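Side-chain contacts in kinesin-like protein KIF19 (Mus musculus, PDB 5GSZ), which moves toward microtubule plus ends and regulates the length of motile cilia by depolymerizing microtubules at ciliary tips: residues A75-V80 and K110-L115; A83-L88 and V125-D130. All coordinates share one frame; numbering follows the deposited sequence.

Interaction 1: A75-V80 and K110-L115; sequences ATQEMV and KTYTML. With MG (magnesium ion), chain C; ADP (adenosine-5'-diphosphate), chain B.
At the nucleotide pocket of this kinesin motor domain, the Tyr112 ring is the middle layer of a stack, with the Gln77 side-chain amide on one face and the adenine of ADP on the opposite face. The amide and ring planes are tilted by only 20°. The amide is offset toward the rim of the ring, with Gln77 OE1 3.2 Å from Tyr112 CE2, whereas ADP C4 sits 3.8 Å above the ring plane, over its centre. The ring reaches this place because Tyr112 CG is trans to the backbone N, which lays it flat against the base with its other face toward the glutamine.

A bend at chi2 (-78°) turns the Gln77 amide over the ring and lets it also grip the backbone of the same tyrosine. Gln77 NE2 donates to Tyr112 O at 3.0 Å, in an almost straight bond (175°) that approaches from above the carbonyl plane. The same nitrogen also bonds Glu120 O, and OE1 accepts from Arg17, a residue of the ADP pocket, so both ends of the buried amide are satisfied and its rotation is fixed.

The tyrosine directly follows the Lys110-Thr111 pair that ends the P-loop (Walker A) of the nucleotide-binding fold, and helix 110-114 begins at the phosphates. Lys110 NZ reaches ADP O2B at 2.7 Å, Thr111 N donates to ADP O1B, and Tyr112 N to ADP O1A. Thr111 OG1 binds magnesium at 2.1 Å; ADP O1B and four waters complete its six ligands. In segment 75-80, Thr76 is the N-cap of helix 77-84, directly ahead of Gln77: its OG1 accepts from Met79 N at 3.1 Å, and Thr76 N returns a weak hydrogen bond to Met79 SD, completing a capping box.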
loop_
_atom_site.group_PDB
_atom_site.type_symbol
_atom_site.label_atom_id
_atom_site.label_comp_id
_atom_site.label_asym_id
_atom_site.label_seq_id
_atom_site.Cartn_x
_atom_site.Cartn_y
_atom_site.Cartn_z
ATOM N N ALA A 75 -17.094 -8.655 0.563
ATOM C CA ALA A 75 -15.859 -9.294 0.131
ATOM C C ALA A 75 -15.107 -9.883 1.319
ATOM O O ALA A 75 -15.076 -9.307 2.409
ATOM C CB ALA A 75 -14.972 -8.300 -0.610
ATOM N N THR A 76 -14.503 -11.043 1.107
ATOM C CA THR A 76 -13.659 -11.635 2.130
ATOM C C THR A 76 -12.211 -11.201 1.922
ATOM O O THR A 76 -11.857 -10.575 0.920
ATOM C CB THR A 76 -13.769 -13.158 2.102
ATOM O OG1 THR A 76 -12.939 -13.671 1.057
ATOM C CG2 THR A 76 -15.211 -13.562 1.822
ATOM N N GLN A 77 -11.362 -11.539 2.889
ATOM C CA GLN A 77 -9.941 -11.286 2.704
ATOM C C GLN A 77 -9.424 -11.968 1.435
ATOM O O GLN A 77 -8.793 -11.321 0.593
ATOM C CB GLN A 77 -9.162 -11.719 3.948
ATOM C CG GLN A 77 -9.421 -10.825 5.171
ATOM C CD GLN A 77 -8.667 -9.492 5.156
ATOM O OE1 GLN A 77 -8.917 -8.624 4.317
ATOM N NE2 GLN A 77 -7.763 -9.313 6.116
ATOM N N GLU A 78 -9.732 -13.255 1.241
ATOM C CA GLU A 78 -9.202 -13.937 0.056
ATOM C C GLU A 78 -9.751 -13.367 -1.241
ATOM O O GLU A 78 -9.070 -13.425 -2.267
ATOM C CB GLU A 78 -9.477 -15.439 0.087
ATOM C CG GLU A 78 -8.275 -16.275 0.608
ATOM C CD GLU A 78 -7.330 -16.797 -0.480
ATOM O OE1 GLU A 78 -6.279 -17.380 -0.123
ATOM O OE2 GLU A 78 -7.655 -16.663 -1.682
ATOM N N MET A 79 -10.966 -12.829 -1.241
ATOM C CA MET A 79 -11.491 -12.278 -2.484
ATOM C C MET A 79 -10.777 -10.984 -2.840
ATOM O O MET A 79 -10.494 -10.719 -4.017
ATOM C CB MET A 79 -12.990 -12.039 -2.368
ATOM C CG MET A 79 -13.805 -13.266 -2.034
ATOM S SD MET A 79 -15.548 -12.835 -1.880
ATOM C CE MET A 79 -16.214 -14.445 -1.426
ATOM N N VAL A 80 -10.488 -10.162 -1.827
ATOM C CA VAL A 80 -9.669 -8.975 -2.045
ATOM C C VAL A 80 -8.311 -9.373 -2.600
ATOM O O VAL A 80 -7.812 -8.764 -3.555
ATOM C CB VAL A 80 -9.541 -8.165 -0.742
ATOM C CG1 VAL A 80 -8.315 -7.269 -0.800
ATOM C CG2 VAL A 80 -10.776 -7.318 -0.543
ATOM N N LYS A 110 -6.436 0.023 6.104
ATOM C CA LYS A 110 -5.138 -0.280 5.499
ATOM C C LYS A 110 -4.455 -1.496 6.141
ATOM O O LYS A 110 -4.204 -2.507 5.474
ATOM C CB LYS A 110 -4.248 0.964 5.563
ATOM C CG LYS A 110 -4.762 2.114 4.691
ATOM C CD LYS A 110 -3.800 3.286 4.661
ATOM C CE LYS A 110 -3.428 3.748 6.067
ATOM N NZ LYS A 110 -4.568 4.240 6.892
ATOM N N THR A 111 -4.144 -1.424 7.440
ATOM C CA THR A 111 -3.463 -2.552 8.070
ATOM C C THR A 111 -4.301 -3.832 8.005
ATOM O O THR A 111 -3.750 -4.926 7.872
ATOM C CB THR A 111 -3.094 -2.208 9.516
ATOM O OG1 THR A 111 -2.359 -0.982 9.551
ATOM C CG2 THR A 111 -2.226 -3.282 10.124
ATOM N N TYR A 112 -5.632 -3.722 8.047
ATOM C CA TYR A 112 -6.459 -4.914 7.912
ATOM C C TYR A 112 -6.303 -5.552 6.532
ATOM O O TYR A 112 -6.173 -6.777 6.420
ATOM C CB TYR A 112 -7.928 -4.581 8.198
ATOM C CG TYR A 112 -8.867 -5.769 8.089
ATOM C CD1 TYR A 112 -9.069 -6.623 9.169
ATOM C CD2 TYR A 112 -9.537 -6.049 6.897
ATOM C CE1 TYR A 112 -9.927 -7.713 9.077
ATOM C CE2 TYR A 112 -10.388 -7.137 6.793
ATOM C CZ TYR A 112 -10.577 -7.966 7.894
ATOM O OH TYR A 112 -11.417 -9.043 7.804
ATOM N N THR A 113 -6.347 -4.739 5.465
ATOM C CA THR A 113 -6.160 -5.260 4.112
ATOM C C THR A 113 -4.788 -5.907 3.933
ATOM O O THR A 113 -4.690 -6.975 3.321
ATOM C CB THR A 113 -6.346 -4.152 3.072
ATOM O OG1 THR A 113 -7.738 -3.897 2.879
ATOM C CG2 THR A 113 -5.720 -4.547 1.715
ATOM N N MET A 114 -3.720 -5.282 4.463
ATOM C CA MET A 114 -2.345 -5.725 4.205
ATOM C C MET A 114 -1.879 -6.835 5.146
ATOM O O MET A 114 -1.395 -7.874 4.683
ATOM C CB MET A 114 -1.364 -4.549 4.283
ATOM C CG MET A 114 -1.644 -3.484 3.248
ATOM S SD MET A 114 -1.895 -4.119 1.563
ATOM C CE MET A 114 -0.211 -4.429 1.010
ATOM N N LEU A 115 -2.005 -6.624 6.462
ATOM C CA LEU A 115 -1.638 -7.627 7.459
ATOM C C LEU A 115 -2.806 -8.539 7.843
ATOM O O LEU A 115 -2.626 -9.751 7.969
ATOM C CB LEU A 115 -1.088 -6.939 8.704
ATOM C CG LEU A 115 -0.866 -7.875 9.878
ATOM C CD1 LEU A 115 0.354 -8.699 9.569
ATOM C CD2 LEU A 115 -0.626 -7.105 11.150
HETATM MG MG MG C . -2.608 1.060 10.152
HETATM P PB ADP B . -5.817 1.694 9.186
HETATM O O1B ADP B . -4.772 0.606 9.084
HETATM O O2B ADP B . -6.140 2.261 7.824
HETATM O O3B ADP B . -5.582 2.682 10.296
HETATM P PA ADP B . -7.079 -0.462 10.457
HETATM O O1A ADP B . -7.328 -1.578 9.490
HETATM O O2A ADP B . -5.841 -0.421 11.315
HETATM O O3A ADP B . -7.170 0.955 9.671
HETATM O "O5'" ADP B . -8.256 -0.378 11.543
HETATM C "C5'" ADP B . -9.631 -0.556 11.251
HETATM C "C4'" ADP B . -10.214 -1.396 12.368
HETATM O "O4'" ADP B . -11.370 -2.027 11.833
HETATM C "C3'" ADP B . -9.253 -2.511 12.683
HETATM O "O3'" ADP B . -9.591 -2.962 13.995
HETATM C "C2'" ADP B . -9.574 -3.567 11.647
HETATM O "O2'" ADP B . -9.388 -4.883 12.184
HETATM C "C1'" ADP B . -11.048 -3.327 11.341
HETATM N N9 ADP B . -11.335 -3.372 9.885
HETATM C C8 ADP B . -10.810 -2.564 8.937
HETATM N N7 ADP B . -11.286 -2.853 7.695
HETATM C C5 ADP B . -12.139 -3.881 7.849
HETATM C C6 ADP B . -12.969 -4.686 6.946
HETATM N N6 ADP B . -12.987 -4.432 5.614
HETATM N N1 ADP B . -13.705 -5.673 7.501
HETATM C C2 ADP B . -13.696 -5.913 8.822
HETATM N N3 ADP B . -12.946 -5.230 9.702
HETATM C C4 ADP B . -12.166 -4.219 9.283
HETATM O O HOH W 1 -2.034 1.837 8.162
HETATM O O HOH W 2 -3.639 0.371 11.626
HETATM O O HOH W 3 -3.507 3.095 10.922
HETATM O O HOH W 4 -1.008 0.684 11.415
#

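Interaction 2: A83-L88 and V125-D130; sequences ATTKSL and VRTLND
An extended Lys86, with CG anti to the backbone N (chi1 -175°) and a single bend at chi4, carries its ammonium group across to Asp130, whose CG lies opposite its own carbonyl carbon (chi1 -83°). Lys86 NZ and Asp130 OD2 form a salt bridge at 3.1 Å. The nitrogen comes from above the carboxylate plane, 45° out of it, and Lys86 CG passes 3.6 Å from the same Asp130 OD2, so the aliphatic stem accompanies the charge.

Deeper in the interface, Thr85 and Thr127 cross at about a right angle, and a weak hydrogen bond runs from Thr85 OG1 to Thr127 OG1 at 3.4 Å. The stronger polar partner of Thr127 OG1 is Ile123 O, one turn back in its own helix. These contacts join the segment that follows helix 77-84 to helix 123-136, against the central mixed sheet of the motor domain: Thr85 packs on Val100 and Thr127 on Leu246 and Met248.

Asp130 OD2 also takes a hydrogen bond from Tyr81 OH of helix 77-84. Without the carboxylate, as with an alanine at this position, the Lys86 ammonium would probably lose its countercharge and Tyr81 OH this partner. Since Lys86 is exposed, solvent is likely to weaken the ion pair, and the shared oxygen, taking one charged and one neutral donor, would be expected to favour an ionised carboxylate.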
loop_
_atom_site.group_PDB
_atom_site.type_symbol
_atom_site.label_atom_id
_atom_site.label_comp_id
_atom_site.label_asym_id
_atom_site.label_seq_id
_atom_site.Cartn_x
_atom_site.Cartn_y
_atom_site.Cartn_z
ATOM N N ALA A 83 -8.526 -10.545 -6.284
ATOM C CA ALA A 83 -8.814 -9.482 -7.228
ATOM C C ALA A 83 -7.716 -8.440 -7.318
ATOM O O ALA A 83 -7.764 -7.593 -8.218
ATOM C CB ALA A 83 -10.122 -8.788 -6.851
ATOM N N THR A 84 -6.742 -8.447 -6.419
ATOM C CA THR A 84 -5.794 -7.339 -6.412
ATOM C C THR A 84 -4.367 -7.760 -6.721
ATOM O O THR A 84 -3.750 -7.187 -7.636
ATOM C CB THR A 84 -5.832 -6.583 -5.067
ATOM O OG1 THR A 84 -5.650 -7.503 -3.990
ATOM C CG2 THR A 84 -7.144 -5.876 -4.909
ATOM N N THR A 85 -3.813 -8.737 -5.984
ATOM C CA THR A 85 -2.388 -9.005 -6.061
ATOM C C THR A 85 -2.015 -10.414 -6.508
ATOM O O THR A 85 -0.847 -10.640 -6.825
ATOM C CB THR A 85 -1.718 -8.717 -4.706
ATOM O OG1 THR A 85 -2.235 -9.600 -3.714
ATOM C CG2 THR A 85 -2.022 -7.329 -4.266
ATOM N N LYS A 86 -2.948 -11.366 -6.542
ATOM C CA LYS A 86 -2.588 -12.728 -6.929
ATOM C C LYS A 86 -1.868 -12.749 -8.275
ATOM O O LYS A 86 -0.823 -13.397 -8.431
ATOM C CB LYS A 86 -3.841 -13.607 -6.977
ATOM C CG LYS A 86 -3.565 -15.071 -7.259
ATOM C CD LYS A 86 -4.830 -15.760 -7.701
ATOM C CE LYS A 86 -4.607 -17.200 -8.143
ATOM N NZ LYS A 86 -4.251 -18.099 -7.013
ATOM N N SER A 87 -2.404 -12.019 -9.258
ATOM C CA SER A 87 -1.874 -12.028 -10.614
ATOM C C SER A 87 -0.530 -11.331 -10.737
ATOM O O SER A 87 0.086 -11.414 -11.802
ATOM C CB SER A 87 -2.862 -11.366 -11.565
ATOM O OG SER A 87 -2.894 -9.955 -11.388
ATOM N N LEU A 88 -0.064 -10.632 -9.703
ATOM C CA LEU A 88 1.282 -10.071 -9.742
ATOM C C LEU A 88 2.348 -11.141 -9.627
ATOM O O LEU A 88 3.486 -10.910 -10.055
ATOM C CB LEU A 88 1.497 -9.065 -8.608
ATOM C CG LEU A 88 0.552 -7.876 -8.567
ATOM C CD1 LEU A 88 0.872 -6.998 -7.362
ATOM C CD2 LEU A 88 0.637 -7.111 -9.875
ATOM N N VAL A 125 0.534 -12.447 3.757
ATOM C CA VAL A 125 0.708 -13.891 3.836
ATOM C C VAL A 125 0.048 -14.586 2.648
ATOM O O VAL A 125 0.568 -15.581 2.138
ATOM C CB VAL A 125 0.205 -14.443 5.193
ATOM C CG1 VAL A 125 0.845 -13.719 6.367
ATOM C CG2 VAL A 125 -1.283 -14.340 5.310
ATOM N N ARG A 126 -1.086 -14.080 2.171
ATOM C CA ARG A 126 -1.710 -14.712 1.008
ATOM C C ARG A 126 -0.791 -14.627 -0.196
ATOM O O ARG A 126 -0.657 -15.587 -0.962
ATOM C CB ARG A 126 -3.072 -14.074 0.701
ATOM C CG ARG A 126 -4.125 -14.430 1.725
ATOM C CD ARG A 126 -5.389 -13.606 1.645
ATOM N NE ARG A 126 -6.500 -14.453 2.078
ATOM C CZ ARG A 126 -6.868 -14.670 3.340
ATOM N NH1 ARG A 126 -6.245 -14.078 4.348
ATOM N NH2 ARG A 126 -7.868 -15.489 3.604
ATOM N N THR A 127 -0.107 -13.500 -0.345
ATOM C CA THR A 127 0.814 -13.336 -1.456
ATOM C C THR A 127 2.091 -14.141 -1.255
ATOM O O THR A 127 2.570 -14.777 -2.201
ATOM C CB THR A 127 1.132 -11.857 -1.649
ATOM O OG1 THR A 127 -0.090 -11.113 -1.603
ATOM C CG2 THR A 127 1.798 -11.624 -2.989
ATOM N N LEU A 128 2.664 -14.118 -0.046
ATOM C CA LEU A 128 3.823 -14.971 0.214
ATOM C C LEU A 128 3.501 -16.427 -0.062
ATOM O O LEU A 128 4.374 -17.197 -0.482
ATOM C CB LEU A 128 4.327 -14.802 1.649
ATOM C CG LEU A 128 5.201 -13.591 2.008
ATOM C CD1 LEU A 128 4.533 -12.245 1.998
ATOM C CD2 LEU A 128 5.855 -13.803 3.352
ATOM N N ASN A 129 2.243 -16.807 0.112
ATOM C CA ASN A 129 1.858 -18.205 0.045
ATOM C C ASN A 129 1.768 -18.690 -1.397
ATOM O O ASN A 129 2.357 -19.710 -1.759
ATOM C CB ASN A 129 0.535 -18.368 0.772
ATOM C CG ASN A 129 0.423 -19.678 1.459
ATOM O OD1 ASN A 129 0.330 -20.738 0.823
ATOM N ND2 ASN A 129 0.507 -19.635 2.776
ATOM N N ASP A 130 1.038 -17.968 -2.234
ATOM C CA ASP A 130 1.027 -18.311 -3.644
ATOM C C ASP A 130 2.390 -18.119 -4.287
ATOM O O ASP A 130 2.638 -18.627 -5.389
ATOM C CB ASP A 130 -0.005 -17.468 -4.378
ATOM C CG ASP A 130 -1.384 -18.021 -4.261
ATOM O OD1 ASP A 130 -1.513 -19.166 -3.764
ATOM O OD2 ASP A 130 -2.322 -17.321 -4.699
#

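Both contacts lie within the one kinesin motor domain, with centres about 11 Å apart, and they share helix 77-84: interaction 1 uses its beginning, and the segment of interaction 2 overlaps its end, though residues just beyond make that contact. Along the chain the segments alternate, 75-80, 83-88, 110-115, 125-130, so two successive regions pair in order with two later ones. Helix 110-114 and helix 123-136 follow each other directly. Gln77, in the first turn of helix 77-84, meets helix 110-114 and already touches helix 123-136, with Gln77 CB 3.8 Å from Arg126 NH1; Thr85 and Lys86 meet that helix again. The layers stacked against the adenine thus pack continuously onto helix 123-136 against the central sheet.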